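Local coordinates for protein ADP compounds hydrolase nudE (Escherichia coli, PDB 1VHZ) that hydrolyses ADP-ribose, NADH and diadenosine polyphosphates such as Ap3A with the help of magnesium, working as a homodimer of the Nudix family, at residues A94-K99 against E137-D142; E50-V55 against G82-G87. One frame throughout, in Å; residues are numbered along the deposited sequence.

Contact 1 of 2, residues A94-K99 against E137-D142; sequences ANRELK and ESLEGD
Arg96 and Lys99, one turn apart on the Nudix-box helix 90-102, meet Leu139 and Glu137 in the loop that leaves strand 125-136. Arg96 gives this loop only its aliphatic part, CG lying 4.3 Å from Leu139 CD2. Its guanidinium turns instead to the motif: NH1 donates to Glu97 OE1 at 2.8 Å, reaching that oxygen from above the carboxylate plane, 57° out of it, while NE forms a salt bridge with Glu88 and NH1 another with Glu100. Glu97, a probable metal ligand, is thus gripped by a side chain whose aliphatic stem touches the loop.

Lys99 has the largest share of the contact. With CG anti to the carbonyl carbon (chi1 -67°) and the chain extended beyond it, the side chain lies alongside Leu139, CD 3.6 Å from Leu139 CD2, and crosses the carboxylate end of Glu137 at a slant. Lys99 CE packs 3.5 Å from Glu137 CD, and the ammonium makes a weak salt bridge, NZ to Glu137 OE1 at 3.5 Å. The meeting is thus as much methylene packing as charge pairing, at the protein surface. The backbone of Lys99 closes the contact: its O accepts a weak bond from Leu139 N at 3.4 Å, and is hydrogen-bonded to a water that also bonds Ser138 OG at 2.7 Å.

Contact 2 of 2, residues E50-V55 against G82-G87; sequences EAVMIV and GLIDPG
Val52 and Gly82 form an antiparallel hydrogen-bonded pair where strand 51-58 of the Nudix fold meets strand 80-83, whose end opens the Nudix box. Val52 N donates to Gly82 O at 2.8 Å, and Gly82 N returns a bond to Val52 O. Ala51 and Leu83, the neighbouring non-hydrogen-bonded pair, have side chains that diverge, yet Ala51 CB still comes within 4.2 Å of Leu83 CD2. A third bond, from Ile84 N to Glu50 O at 2.8 Å, is almost straight, with 174° at the hydrogen, and carries the pairing on to the start of the Nudix-box loop.

Ile84 has the largest share of the packing. Its CB sits 3.5 Å from Glu50 O, the same oxygen that its own amide binds. CG1 swings to the side of the backbone N (chi1 -63°), passes over that carbonyl and comes to 4.1 Å from Val52 CB. At the tip, CD1 lies 3.9 Å from Ala51 O, so CG1 is the atom that reaches Val52, while CD1 ends beside Ala51 O and the CB of Glu50. Beyond the two segments, Ile84 also packs on Val90 and Ala93 of helix 90-102 and on Asn127, so that it sits between the sheet and the Nudix helix. Asn127 ND2 in turn donates to Ala51 O and to Glu50 OE1, tying both to strand 125-136.

Gly82 presents no side chain on the face where Val52 lies, and the probable metal ligands Glu97 and Glu101 come close to it there. Where the strands part, a water bridges the two backbones, accepting from Glu50 N at 2.8 Å and donating to Ile84 O.

Contact 2 comes first along the chain and contact 1 follows, their centres about 11 Å apart within one Nudix domain. Strand 80-83 leads through the Nudix-box loop into helix 90-102, so residues 82-87 and 94-99 belong to the same motif: contact 2 joins its beginning to the sheet, and contact 1 joins its helix to the loop after strand 125-136. The two meet directly, for Arg96 NH2 probably donates to Leu83 O and Glu97 packs against Gly82. Contact 2 lies nearer the centre of the chain, contact 1 at the surface. The helix itself, with the probable metal ligands Glu97 and Glu101, rests on the sheet by packing on Ile54 of strand 51-58.

Contact 1 of 2, residues A94-K99 against E137-D142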
ATOM      1  N   ALA A  94      -6.681 -13.378  12.742  1.00 13.05           N
ATOM      2  CA  ALA A  94      -5.282 -13.193  13.094  1.00 18.65           C
ATOM      3  C   ALA A  94      -4.727 -14.442  13.788  1.00 20.79           C
ATOM      4  O   ALA A  94      -3.665 -14.934  13.424  1.00 18.70           O
ATOM      5  CB  ALA A  94      -5.095 -11.964  13.978  1.00 12.37           C
ATOM      6  N   ASN A  95      -5.450 -14.933  14.789  1.00 19.54           N
ATOM      7  CA  ASN A  95      -5.023 -16.119  15.538  1.00 21.41           C
ATOM      8  C   ASN A  95      -4.863 -17.323  14.614  1.00 16.80           C
ATOM      9  O   ASN A  95      -3.846 -18.007  14.661  1.00 13.09           O
ATOM     10  CB  ASN A  95      -6.008 -16.379  16.679  1.00 14.72           C
ATOM     11  CG  ASN A  95      -5.402 -17.044  17.893  1.00 17.08           C
ATOM     12  OD1 ASN A  95      -4.210 -16.961  18.165  1.00 23.39           O
ATOM     13  ND2 ASN A  95      -6.228 -17.747  18.670  1.00 25.72           N
ATOM     14  N   ARG A  96      -5.834 -17.566  13.743  1.00 16.77           N
ATOM     15  CA  ARG A  96      -5.795 -18.669  12.801  1.00 17.87           C
ATOM     16  C   ARG A  96      -4.609 -18.526  11.845  1.00 19.81           C
ATOM     17  O   ARG A  96      -3.875 -19.499  11.634  1.00 18.28           O
ATOM     18  CB  ARG A  96      -7.109 -18.771  12.014  1.00 13.88           C
ATOM     19  CG  ARG A  96      -7.111 -19.843  10.922  1.00 16.62           C
ATOM     20  CD  ARG A  96      -8.438 -19.872  10.158  1.00 21.56           C
ATOM     21  NE  ARG A  96      -8.774 -18.562   9.599  1.00 18.96           N
ATOM     22  CZ  ARG A  96      -8.068 -17.934   8.657  1.00 26.46           C
ATOM     23  NH1 ARG A  96      -6.966 -18.473   8.129  1.00 16.14           N
ATOM     24  NH2 ARG A  96      -8.452 -16.728   8.236  1.00 18.95           N
ATOM     25  N   GLU A  97      -4.423 -17.336  11.259  1.00 17.19           N
ATOM     26  CA  GLU A  97      -3.309 -17.126  10.345  1.00 17.71           C
ATOM     27  C   GLU A  97      -1.971 -17.330  11.055  1.00 15.30           C
ATOM     28  O   GLU A  97      -1.079 -17.921  10.438  1.00 16.84           O
ATOM     29  CB  GLU A  97      -3.326 -15.752   9.676  1.00 21.91           C
ATOM     30  CG  GLU A  97      -4.471 -15.515   8.706  1.00 25.32           C
ATOM     31  CD  GLU A  97      -4.306 -16.275   7.398  1.00 27.63           C
ATOM     32  OE1 GLU A  97      -5.352 -16.574   6.774  1.00 24.57           O
ATOM     33  OE2 GLU A  97      -3.154 -16.562   6.998  1.00 19.40           O
ATOM     34  N   LEU A  98      -1.804 -16.850  12.274  1.00 12.34           N
ATOM     35  CA  LEU A  98      -0.526 -17.064  12.964  1.00 19.18           C
ATOM     36  C   LEU A  98      -0.254 -18.584  13.080  1.00 21.87           C
ATOM     37  O   LEU A  98       0.863 -19.015  12.833  1.00 21.00           O
ATOM     38  CB  LEU A  98      -0.519 -16.515  14.358  1.00 19.39           C
ATOM     39  CG  LEU A  98       0.197 -15.321  14.890  1.00 32.37           C
ATOM     40  CD1 LEU A  98       0.434 -15.491  16.412  1.00 24.95           C
ATOM     41  CD2 LEU A  98       1.519 -15.005  14.212  1.00 18.02           C
ATOM     42  N   LYS A  99      -1.248 -19.330  13.559  1.00 18.83           N
ATOM     43  CA  LYS A  99      -1.143 -20.753  13.771  1.00 21.21           C
ATOM     44  C   LYS A  99      -0.743 -21.470  12.480  1.00 23.47           C
ATOM     45  O   LYS A  99       0.153 -22.302  12.522  1.00 22.84           O
ATOM     46  CB  LYS A  99      -2.438 -21.375  14.305  1.00 17.20           C
ATOM     47  CG  LYS A  99      -2.831 -20.961  15.700  1.00 20.86           C
ATOM     48  CD  LYS A  99      -4.207 -21.521  16.088  1.00 17.85           C
ATOM     49  CE  LYS A  99      -4.579 -20.922  17.461  1.00 21.59           C
ATOM     50  NZ  LYS A  99      -6.025 -21.137  17.736  1.00 25.27           N
ATOM     51  N   GLU A 137       0.999 -23.940  18.683  1.00 27.71           N
ATOM     52  CA  GLU A 137      -0.223 -24.523  18.154  1.00 27.25           C
ATOM     53  C   GLU A 137      -0.176 -24.323  16.630  1.00 29.93           C
ATOM     54  O   GLU A 137      -0.099 -23.197  16.149  1.00 25.75           O
ATOM     55  CB  GLU A 137      -1.536 -23.996  18.684  1.00 22.99           C
ATOM     56  CG  GLU A 137      -2.731 -24.677  18.029  1.00 28.54           C
ATOM     57  CD  GLU A 137      -4.080 -24.230  18.527  1.00 33.95           C
ATOM     58  OE1 GLU A 137      -5.096 -24.482  17.831  1.00 48.27           O
ATOM     59  OE2 GLU A 137      -4.191 -23.633  19.615  1.00 44.33           O
ATOM     60  N   SER A 138      -0.251 -25.434  15.933  1.00 27.84           N
ATOM     61  CA  SER A 138      -0.144 -25.418  14.489  1.00 28.06           C
ATOM     62  C   SER A 138      -1.415 -25.801  13.778  1.00 26.27           C
ATOM     63  O   SER A 138      -2.232 -26.565  14.289  1.00 28.26           O
ATOM     64  CB  SER A 138       1.026 -26.368  14.137  1.00 30.17           C
ATOM     65  OG  SER A 138       1.215 -26.425  12.751  1.00 42.62           O
ATOM     66  N   LEU A 139      -1.637 -25.184  12.636  1.00 23.49           N
ATOM     67  CA  LEU A 139      -2.798 -25.420  11.783  1.00 26.71           C
ATOM     68  C   LEU A 139      -2.273 -25.536  10.339  1.00 29.32           C
ATOM     69  O   LEU A 139      -1.223 -24.957  10.030  1.00 27.95           O
ATOM     70  CB  LEU A 139      -3.818 -24.316  11.879  1.00 21.41           C
ATOM     71  CG  LEU A 139      -5.184 -24.464  12.504  1.00 35.35           C
ATOM     72  CD1 LEU A 139      -5.316 -25.571  13.537  1.00 23.59           C
ATOM     73  CD2 LEU A 139      -5.630 -23.143  13.155  1.00 22.71           C
ATOM     74  N   GLU A 140      -2.977 -26.266   9.506  1.00 30.97           N
ATOM     75  CA  GLU A 140      -2.621 -26.480   8.118  1.00 33.52           C
ATOM     76  C   GLU A 140      -2.996 -25.288   7.248  1.00 33.14           C
ATOM     77  O   GLU A 140      -4.166 -24.949   7.111  1.00 33.05           O
ATOM     78  CB  GLU A 140      -3.328 -27.728   7.565  1.00 41.47           C
ATOM     79  CG  GLU A 140      -2.413 -28.880   7.205  1.00 55.86           C
ATOM     80  CD  GLU A 140      -1.942 -28.844   5.762  1.00 61.58           C
ATOM     81  OE1 GLU A 140      -0.895 -29.461   5.466  1.00 61.70           O
ATOM     82  OE2 GLU A 140      -2.604 -28.209   4.909  1.00 62.86           O
ATOM     83  N   GLY A 141      -1.985 -24.666   6.637  1.00 33.73           N
ATOM     84  CA  GLY A 141      -2.265 -23.519   5.767  1.00 30.76           C
ATOM     85  C   GLY A 141      -2.213 -23.973   4.311  1.00 27.80           C
ATOM     86  O   GLY A 141      -2.096 -25.168   4.060  1.00 28.10           O
ATOM     87  N   ASP A 142      -2.259 -23.031   3.376  1.00 23.68           N
ATOM     88  CA  ASP A 142      -2.215 -23.379   1.964  1.00 25.68           C
ATOM     89  C   ASP A 142      -0.892 -23.044   1.290  1.00 22.77           C
ATOM     90  O   ASP A 142      -0.823 -23.110   0.051  1.00 24.76           O
ATOM     91  CB  ASP A 142      -3.347 -22.674   1.186  1.00 35.29           C
ATOM     92  CG  ASP A 142      -4.698 -22.951   1.821  1.00 47.84           C
ATOM     93  OD1 ASP A 142      -5.113 -24.128   1.814  1.00 54.45           O
ATOM     94  OD2 ASP A 142      -5.315 -21.998   2.347  1.00 58.99           O
TER
HETATM   95  O   HOH W   1       1.904 -24.317  11.186  1.00 40.04           O

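Contact 2 of 2, residues E50-V55 against G82-G87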
ATOM      1  N   GLU A  50     -12.018  -8.823   3.643  1.00 28.95           N
ATOM      2  CA  GLU A  50     -10.881  -8.074   4.152  1.00 20.23           C
ATOM      3  C   GLU A  50      -9.700  -8.971   4.489  1.00 20.66           C
ATOM      4  O   GLU A  50      -9.805 -10.187   4.587  1.00 17.51           O
ATOM      5  CB  GLU A  50     -11.251  -7.201   5.341  1.00 14.18           C
ATOM      6  CG  GLU A  50     -12.420  -6.263   5.061  1.00 22.09           C
ATOM      7  CD  GLU A  50     -12.798  -5.397   6.244  1.00 27.30           C
ATOM      8  OE1 GLU A  50     -12.257  -5.585   7.351  1.00 24.81           O
ATOM      9  OE2 GLU A  50     -13.645  -4.494   6.066  1.00 33.74           O
ATOM     10  N   ALA A  51      -8.549  -8.308   4.611  1.00 14.32           N
ATOM     11  CA  ALA A  51      -7.306  -8.943   4.945  1.00 14.34           C
ATOM     12  C   ALA A  51      -6.867  -8.591   6.361  1.00 14.61           C
ATOM     13  O   ALA A  51      -7.340  -7.634   6.983  1.00 13.80           O
ATOM     14  CB  ALA A  51      -6.205  -8.543   3.948  1.00 11.06           C
ATOM     15  N   VAL A  52      -5.934  -9.400   6.862  1.00 12.40           N
ATOM     16  CA  VAL A  52      -5.371  -9.217   8.185  1.00 12.25           C
ATOM     17  C   VAL A  52      -3.850  -9.397   8.116  1.00 13.60           C
ATOM     18  O   VAL A  52      -3.330 -10.178   7.315  1.00 11.45           O
ATOM     19  CB  VAL A  52      -5.968 -10.180   9.226  1.00 18.48           C
ATOM     20  CG1 VAL A  52      -5.599 -11.627   8.943  1.00 19.88           C
ATOM     21  CG2 VAL A  52      -5.517  -9.818  10.646  1.00 13.56           C
ATOM     22  N   MET A  53      -3.133  -8.560   8.831  1.00 12.36           N
ATOM     23  CA  MET A  53      -1.663  -8.653   8.874  1.00 14.27           C
ATOM     24  C   MET A  53      -1.320  -8.757  10.365  1.00 12.71           C
ATOM     25  O   MET A  53      -1.871  -8.003  11.169  1.00 13.18           O
ATOM     26  CB  MET A  53      -0.963  -7.501   8.182  1.00  9.55           C
ATOM     27  CG  MET A  53       0.393  -7.118   8.785  1.00 29.22           C
ATOM     28  SD  MET A  53       1.248  -5.789   7.878  1.00 24.00           S
ATOM     29  CE  MET A  53      -0.184  -4.920   7.249  1.00 20.77           C
ATOM     30  N   ILE A  54      -0.495  -9.723  10.722  1.00 11.39           N
ATOM     31  CA  ILE A  54      -0.158  -9.934  12.122  1.00 14.70           C
ATOM     32  C   ILE A  54       1.301  -9.656  12.433  1.00 15.33           C
ATOM     33  O   ILE A  54       2.213 -10.082  11.733  1.00 15.93           O
ATOM     34  CB  ILE A  54      -0.447 -11.390  12.563  1.00 14.23           C
ATOM     35  CG1 ILE A  54      -1.826 -11.825  12.097  1.00 11.58           C
ATOM     36  CG2 ILE A  54      -0.329 -11.525  14.077  1.00 17.04           C
ATOM     37  CD1 ILE A  54      -1.845 -12.429  10.714  1.00  9.81           C
ATOM     38  N   VAL A  55       1.495  -8.915  13.503  1.00 12.39           N
ATOM     39  CA  VAL A  55       2.795  -8.535  13.999  1.00 13.13           C
ATOM     40  C   VAL A  55       3.013  -9.174  15.377  1.00 16.32           C
ATOM     41  O   VAL A  55       2.646  -8.610  16.404  1.00 13.66           O
ATOM     42  CB  VAL A  55       2.911  -7.001  14.096  1.00 16.67           C
ATOM     43  CG1 VAL A  55       4.279  -6.600  14.612  1.00  7.50           C
ATOM     44  CG2 VAL A  55       2.668  -6.349  12.719  1.00 10.51           C
ATOM     45  N   GLY A  82      -2.933 -12.527   5.615  1.00 19.50           N
ATOM     46  CA  GLY A  82      -3.915 -13.472   5.086  1.00 18.20           C
ATOM     47  C   GLY A  82      -5.279 -12.788   4.978  1.00 20.01           C
ATOM     48  O   GLY A  82      -5.447 -11.605   5.254  1.00 22.00           O
ATOM     49  N   LEU A  83      -6.279 -13.562   4.589  1.00 20.09           N
ATOM     50  CA  LEU A  83      -7.625 -13.076   4.453  1.00 20.37           C
ATOM     51  C   LEU A  83      -8.489 -13.444   5.654  1.00 19.99           C
ATOM     52  O   LEU A  83      -8.281 -14.452   6.315  1.00 19.68           O
ATOM     53  CB  LEU A  83      -8.259 -13.676   3.182  1.00 15.71           C
ATOM     54  CG  LEU A  83      -7.571 -13.282   1.876  1.00 23.53           C
ATOM     55  CD1 LEU A  83      -8.228 -14.000   0.694  1.00 24.37           C
ATOM     56  CD2 LEU A  83      -7.629 -11.775   1.687  1.00 22.50           C
ATOM     57  N   ILE A  84      -9.450 -12.569   5.935  1.00 19.54           N
ATOM     58  CA  ILE A  84     -10.406 -12.844   7.021  1.00 19.55           C
ATOM     59  C   ILE A  84     -11.520 -13.699   6.415  1.00 18.36           C
ATOM     60  O   ILE A  84     -12.117 -13.242   5.431  1.00 19.62           O
ATOM     61  CB  ILE A  84     -10.998 -11.520   7.545  1.00 16.95           C
ATOM     62  CG1 ILE A  84      -9.859 -10.681   8.149  1.00 14.03           C
ATOM     63  CG2 ILE A  84     -12.130 -11.811   8.521  1.00 10.79           C
ATOM     64  CD1 ILE A  84     -10.293  -9.398   8.830  1.00 14.40           C
ATOM     65  N   ASP A  85     -11.777 -14.891   6.911  1.00 18.44           N
ATOM     66  CA  ASP A  85     -12.858 -15.701   6.312  1.00 23.36           C
ATOM     67  C   ASP A  85     -14.202 -15.140   6.770  1.00 23.26           C
ATOM     68  O   ASP A  85     -14.306 -14.620   7.880  1.00 19.56           O
ATOM     69  CB  ASP A  85     -12.704 -17.172   6.680  1.00 21.53           C
ATOM     70  CG  ASP A  85     -11.420 -17.805   6.172  1.00 27.19           C
ATOM     71  OD1 ASP A  85     -10.904 -17.399   5.114  1.00 25.92           O
ATOM     72  OD2 ASP A  85     -10.889 -18.740   6.810  1.00 22.85           O
ATOM     73  N   PRO A  86     -15.217 -15.200   5.920  1.00 25.85           N
ATOM     74  CA  PRO A  86     -16.547 -14.715   6.261  1.00 28.19           C
ATOM     75  C   PRO A  86     -17.010 -15.280   7.596  1.00 27.12           C
ATOM     76  O   PRO A  86     -16.869 -16.471   7.876  1.00 29.91           O
ATOM     77  CB  PRO A  86     -17.436 -15.176   5.124  1.00 29.46           C
ATOM     78  CG  PRO A  86     -16.546 -15.580   4.011  1.00 30.68           C
ATOM     79  CD  PRO A  86     -15.167 -15.821   4.576  1.00 28.95           C
ATOM     80  N   GLY A  87     -17.501 -14.424   8.484  1.00 26.09           N
ATOM     81  CA  GLY A  87     -17.949 -14.869   9.799  1.00 24.62           C
ATOM     82  C   GLY A  87     -16.895 -14.684  10.879  1.00 25.36           C
ATOM     83  O   GLY A  87     -17.208 -14.687  12.070  1.00 26.60           O
TER
HETATM   84  O   HOH W   2     -13.561 -10.681   4.984  1.00 28.69           O